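Aerobactin synthase IucC (Klebsiella pneumoniae, PDB 6CN7) probably catalyses the ATP-dependent attachment of a second N-acetyl-N-hydroxylysine to the citryl intermediate, the step that completes the siderophore aerobactin. Local coordinates at residues L414-V419 with P524-R529; L473-L478 with A531-F536. The protein carries 5 engineered substitutions. One frame throughout, in Å; residues are numbered along the deposited sequence.

Interaction 1 of 2, residues L414-V419 with P524-R529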
# COMPACT_ATOMS: atom_id res chain seq x y z
N LEU A 414 0.15 14.66 40.79
CA LEU A 414 -1.21 14.15 40.95
C LEU A 414 -1.85 14.66 42.24
O LEU A 414 -2.97 15.19 42.21
CB LEU A 414 -1.19 12.62 40.94
CG LEU A 414 -2.49 11.91 41.33
CD1 LEU A 414 -3.61 12.29 40.37
CD2 LEU A 414 -2.30 10.40 41.35
N CYS A 415 -1.17 14.50 43.37
CA CYS A 415 -1.80 14.79 44.66
C CYS A 415 -2.01 16.28 44.87
O CYS A 415 -2.97 16.67 45.56
CB CYS A 415 -0.96 14.21 45.79
SG CYS A 415 -0.79 12.42 45.70
N ARG A 416 -1.15 17.13 44.32
CA ARG A 416 -1.26 18.57 44.52
C ARG A 416 -2.14 19.23 43.47
O ARG A 416 -2.94 20.11 43.81
CB ARG A 416 0.13 19.20 44.51
CG ARG A 416 0.14 20.74 44.53
CD ARG A 416 0.67 21.27 45.84
NE ARG A 416 0.82 22.73 45.84
CZ ARG A 416 1.97 23.38 45.79
NH1 ARG A 416 3.13 22.73 45.75
NH2 ARG A 416 1.98 24.71 45.80
N TYR A 417 -2.01 18.83 42.21
CA TYR A 417 -2.70 19.50 41.11
C TYR A 417 -3.79 18.64 40.48
O TYR A 417 -4.44 19.09 39.54
CB TYR A 417 -1.69 19.91 40.04
CG TYR A 417 -0.59 20.80 40.56
CD1 TYR A 417 -0.83 22.14 40.82
CD2 TYR A 417 0.69 20.31 40.80
CE1 TYR A 417 0.17 22.97 41.30
CE2 TYR A 417 1.69 21.13 41.28
CZ TYR A 417 1.42 22.46 41.53
OH TYR A 417 2.42 23.28 42.01
N GLY A 418 -4.02 17.43 40.98
CA GLY A 418 -5.06 16.58 40.42
C GLY A 418 -4.84 16.23 38.97
O GLY A 418 -5.82 16.04 38.23
N VAL A 419 -3.59 16.14 38.53
CA VAL A 419 -3.24 15.90 37.13
C VAL A 419 -2.54 14.55 37.04
O VAL A 419 -1.61 14.28 37.81
CB VAL A 419 -2.35 17.02 36.57
CG1 VAL A 419 -1.93 16.70 35.14
CG2 VAL A 419 -3.07 18.36 36.63
N PRO A 524 3.13 17.58 55.11
CA PRO A 524 2.01 17.26 56.02
C PRO A 524 0.74 18.01 55.70
O PRO A 524 -0.35 17.56 56.08
CB PRO A 524 2.56 17.63 57.40
CG PRO A 524 3.59 18.68 57.13
CD PRO A 524 4.20 18.32 55.80
N GLN A 525 0.83 19.15 55.01
CA GLN A 525 -0.36 19.90 54.63
C GLN A 525 -1.18 19.18 53.56
O GLN A 525 -2.28 19.65 53.23
CB GLN A 525 0.02 21.30 54.13
CG GLN A 525 0.67 21.36 52.74
CD GLN A 525 2.11 20.89 52.74
OE1 GLN A 525 2.69 20.61 53.79
NE2 GLN A 525 2.70 20.80 51.55
N MET A 526 -0.68 18.07 53.01
CA MET A 526 -1.40 17.28 52.02
C MET A 526 -1.87 15.95 52.60
O MET A 526 -2.18 15.03 51.84
CB MET A 526 -0.53 17.03 50.80
CG MET A 526 -0.01 18.28 50.12
SD MET A 526 1.16 17.86 48.82
CE MET A 526 1.70 19.49 48.37
N SER A 527 -1.93 15.84 53.93
CA SER A 527 -2.36 14.59 54.56
C SER A 527 -3.62 14.04 53.91
O SER A 527 -3.72 12.83 53.66
CB SER A 527 -2.58 14.83 56.05
OG SER A 527 -3.08 13.66 56.68
N ALA A 528 -4.59 14.91 53.61
CA ALA A 528 -5.84 14.45 53.03
C ALA A 528 -5.67 14.03 51.58
O ALA A 528 -6.21 13.00 51.15
CB ALA A 528 -6.90 15.54 53.15
N ARG A 529 -4.92 14.81 50.79
CA ARG A 529 -4.69 14.45 49.40
C ARG A 529 -4.08 13.06 49.28
O ARG A 529 -4.41 12.31 48.36
CB ARG A 529 -3.79 15.49 48.73
CG ARG A 529 -4.39 16.89 48.63
CD ARG A 529 -5.51 16.94 47.60
NE ARG A 529 -6.13 18.26 47.53
CZ ARG A 529 -5.68 19.26 46.78
NH1 ARG A 529 -4.59 19.11 46.02
NH2 ARG A 529 -6.31 20.43 46.78
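NH1 of Arg529 grips two successive carbonyls in the last turn of helix 395-417, those of Cys415 and Arg416. An arginine of helix 527-532 thus binds the carbonyls at the C-terminal end of helix 395-417, in a protein of the IucA/IucC siderophore synthetase family. NH1 of Arg529 donates to Cys415 O at 3.0 Å, in the carbonyl plane on a lone pair, with an N-H...O angle of 165°. The same NH1 donates to Arg416 O at 2.9 Å. That bond is more bent, at 137°, and the donor stands above the carbonyl plane. Both oxygens lie close to the guanidinium plane, so the two bonds together hold the group's rotation. The Arg529 chain bends at chi2 (-71°), which folds its CB, CG and CD alongside Cys415 O before the guanidinium reaches the helix end. Gly418, with positive phi, ends the helix just beyond. The positive charge would suit the negative end of the helix dipole. A salt bridge from NH2 to Glu458 and a cation-pi contact with Phe456 hold the guanidinium further.

Arg416 leaves its helix away from 524-529, although its CB still touches the methyl of Met526. Its chain lies over Tyr417, with CG above the centre of the ring. Its NH1 forms a salt bridge with Asp311, which Tyr417 OH also bonds. Met526, at the N-cap position of helix 527-532, sends an extended chain obliquely across Arg416. Its terminal methyl makes the contact, with Met526 CE 3.3 Å from Arg416 CD.

Interaction 2 of 2, residues L473-L478 with A531-F536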
# COMPACT_ATOMS: atom_id res chain seq x y z
N LEU A 473 -12.07 12.45 36.06
CA LEU A 473 -12.49 11.19 36.65
C LEU A 473 -12.23 11.22 38.14
O LEU A 473 -11.56 12.12 38.66
CB LEU A 473 -11.77 10.02 35.98
CG LEU A 473 -12.00 9.92 34.47
CD1 LEU A 473 -11.06 8.92 33.82
CD2 LEU A 473 -13.46 9.56 34.17
N SER A 474 -12.78 10.23 38.85
CA SER A 474 -12.60 10.15 40.29
C SER A 474 -11.19 9.69 40.62
O SER A 474 -10.44 9.19 39.77
CB SER A 474 -13.64 9.21 40.90
OG SER A 474 -13.46 7.88 40.46
N ALA A 475 -10.82 9.86 41.89
CA ALA A 475 -9.46 9.55 42.33
C ALA A 475 -9.08 8.11 41.98
O ALA A 475 -8.00 7.86 41.44
CB ALA A 475 -9.33 9.79 43.83
N ASP A 476 -9.95 7.16 42.30
CA ASP A 476 -9.64 5.75 42.05
C ASP A 476 -9.36 5.48 40.58
O ASP A 476 -8.62 4.55 40.25
CB ASP A 476 -10.77 4.86 42.55
CG ASP A 476 -10.75 4.67 44.05
OD1 ASP A 476 -10.04 5.44 44.74
OD2 ASP A 476 -11.43 3.75 44.55
N TYR A 477 -9.95 6.28 39.68
CA TYR A 477 -9.61 6.16 38.26
C TYR A 477 -8.15 6.54 38.01
O TYR A 477 -7.48 5.92 37.18
CB TYR A 477 -10.53 7.04 37.41
CG TYR A 477 -11.73 6.36 36.81
CD1 TYR A 477 -11.59 5.35 35.87
CD2 TYR A 477 -13.02 6.76 37.14
CE1 TYR A 477 -12.69 4.73 35.30
CE2 TYR A 477 -14.13 6.16 36.58
CZ TYR A 477 -13.96 5.14 35.66
OH TYR A 477 -15.07 4.54 35.10
N LEU A 478 -7.65 7.55 38.71
CA LEU A 478 -6.36 8.14 38.37
C LEU A 478 -5.19 7.39 38.99
O LEU A 478 -4.08 7.44 38.45
CB LEU A 478 -6.33 9.61 38.80
CG LEU A 478 -7.33 10.53 38.10
CD1 LEU A 478 -7.23 11.93 38.65
CD2 LEU A 478 -7.10 10.53 36.59
N ALA A 531 -4.41 10.51 51.42
CA ALA A 531 -5.47 9.54 51.67
C ALA A 531 -6.34 9.37 50.44
O ALA A 531 -6.81 8.26 50.15
CB ALA A 531 -6.31 9.98 52.87
N LEU A 532 -6.56 10.45 49.69
CA LEU A 532 -7.39 10.39 48.49
C LEU A 532 -6.68 9.64 47.37
O LEU A 532 -7.35 9.03 46.52
CB LEU A 532 -7.75 11.80 48.05
CG LEU A 532 -8.72 11.95 46.87
CD1 LEU A 532 -10.10 11.40 47.23
CD2 LEU A 532 -8.81 13.40 46.45
N PHE A 533 -5.35 9.68 47.33
CA PHE A 533 -4.58 8.97 46.32
C PHE A 533 -3.60 7.99 46.96
O PHE A 533 -2.39 8.11 46.76
CB PHE A 533 -3.80 9.95 45.44
CG PHE A 533 -4.67 10.89 44.65
CD1 PHE A 533 -5.46 10.42 43.61
CD2 PHE A 533 -4.67 12.24 44.93
CE1 PHE A 533 -6.25 11.29 42.88
CE2 PHE A 533 -5.45 13.12 44.20
CZ PHE A 533 -6.24 12.64 43.18
N SER A 534 -4.10 7.03 47.73
CA SER A 534 -3.23 6.17 48.52
C SER A 534 -2.62 5.07 47.66
O SER A 534 -3.33 4.37 46.93
CB SER A 534 -4.01 5.55 49.68
OG SER A 534 -3.23 4.55 50.32
N LEU A 535 -1.30 4.93 47.75
CA LEU A 535 -0.58 3.86 47.08
C LEU A 535 -0.28 2.69 48.01
O LEU A 535 0.46 1.78 47.62
CB LEU A 535 0.73 4.40 46.49
CG LEU A 535 0.60 5.51 45.45
CD1 LEU A 535 1.96 6.12 45.16
CD2 LEU A 535 -0.03 4.96 44.17
N PHE A 536 -0.84 2.69 49.22
CA PHE A 536 -0.53 1.67 50.22
C PHE A 536 -1.77 0.92 50.69
O PHE A 536 -1.74 0.29 51.75
CB PHE A 536 0.19 2.31 51.41
CG PHE A 536 1.53 2.89 51.06
CD1 PHE A 536 1.64 4.20 50.61
CD2 PHE A 536 2.68 2.13 51.17
CE1 PHE A 536 2.87 4.73 50.28
CE2 PHE A 536 3.91 2.66 50.84
CZ PHE A 536 4.01 3.96 50.40
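Ala475 points its methyl at the end of helix 527-532, where it meets both Leu532 and Phe533. Its CB lies 3.4 Å from the backbone oxygen Leu532 O. Both CG and CD1 of Leu532 approach the same Ala475 CB at 3.8 Å, so the leucine branch and its own carbonyl share one small methyl. The Phe533 ring comes to it obliquely. CE1 of Phe533 is 3.6 Å from Ala475 CB and 3.7 Å from Ala475 CA, so the ring also rests against the backbone. One turn of chain further on, Leu478 CD1 reaches Phe533 CE1 more loosely, at 4.4 Å.

The backbones set these positions. Ala475 opens the long helix 475-499 directly after its N-cap residue, Ser474, and its short side chain lets the two segments come close. Phe533 is the first residue to leave helical geometry after helix 527-532. Its ring has CG anti to the carbonyl carbon (chi1 -63°), which carries CE1 to the start of helix 475-499. Val452 of strand 449-452 and Phe456 also touch the ring. The carbonyl of Phe533 accepts a hydrogen bond from Tyr411 OH, which anchors the turn to helix 395-417. Beyond it, Phe536 N donates to Ser534 OG in an ST turn that shapes the chain as it leaves the helix.

No hydrogen bond or salt bridge joins the two segments. The contact is buried and almost wholly apolar, so its hold rests on close fit and exclusion of water.

How the interactions relate
Of the parts joined here, helix 395-417 comes first along the chain and supplies residues 414-419. The chain then runs through strand 449-452 to residues 473-478, at the start of helix 475-499. It returns through 524-529 and 531-536, on and after the short helix 527-532. Interaction 1 closes a loop of 104 residues and interaction 2 one of 52. The segments alternate, so the two closures cross rather than nest. Their centres are 10 Å apart and they touch: Leu414 packs against both Phe533 and Leu478, and Cys415 against Phe533. Helix 527-532 is thus tied at its start to helix 395-417 and at its end to helix 475-499.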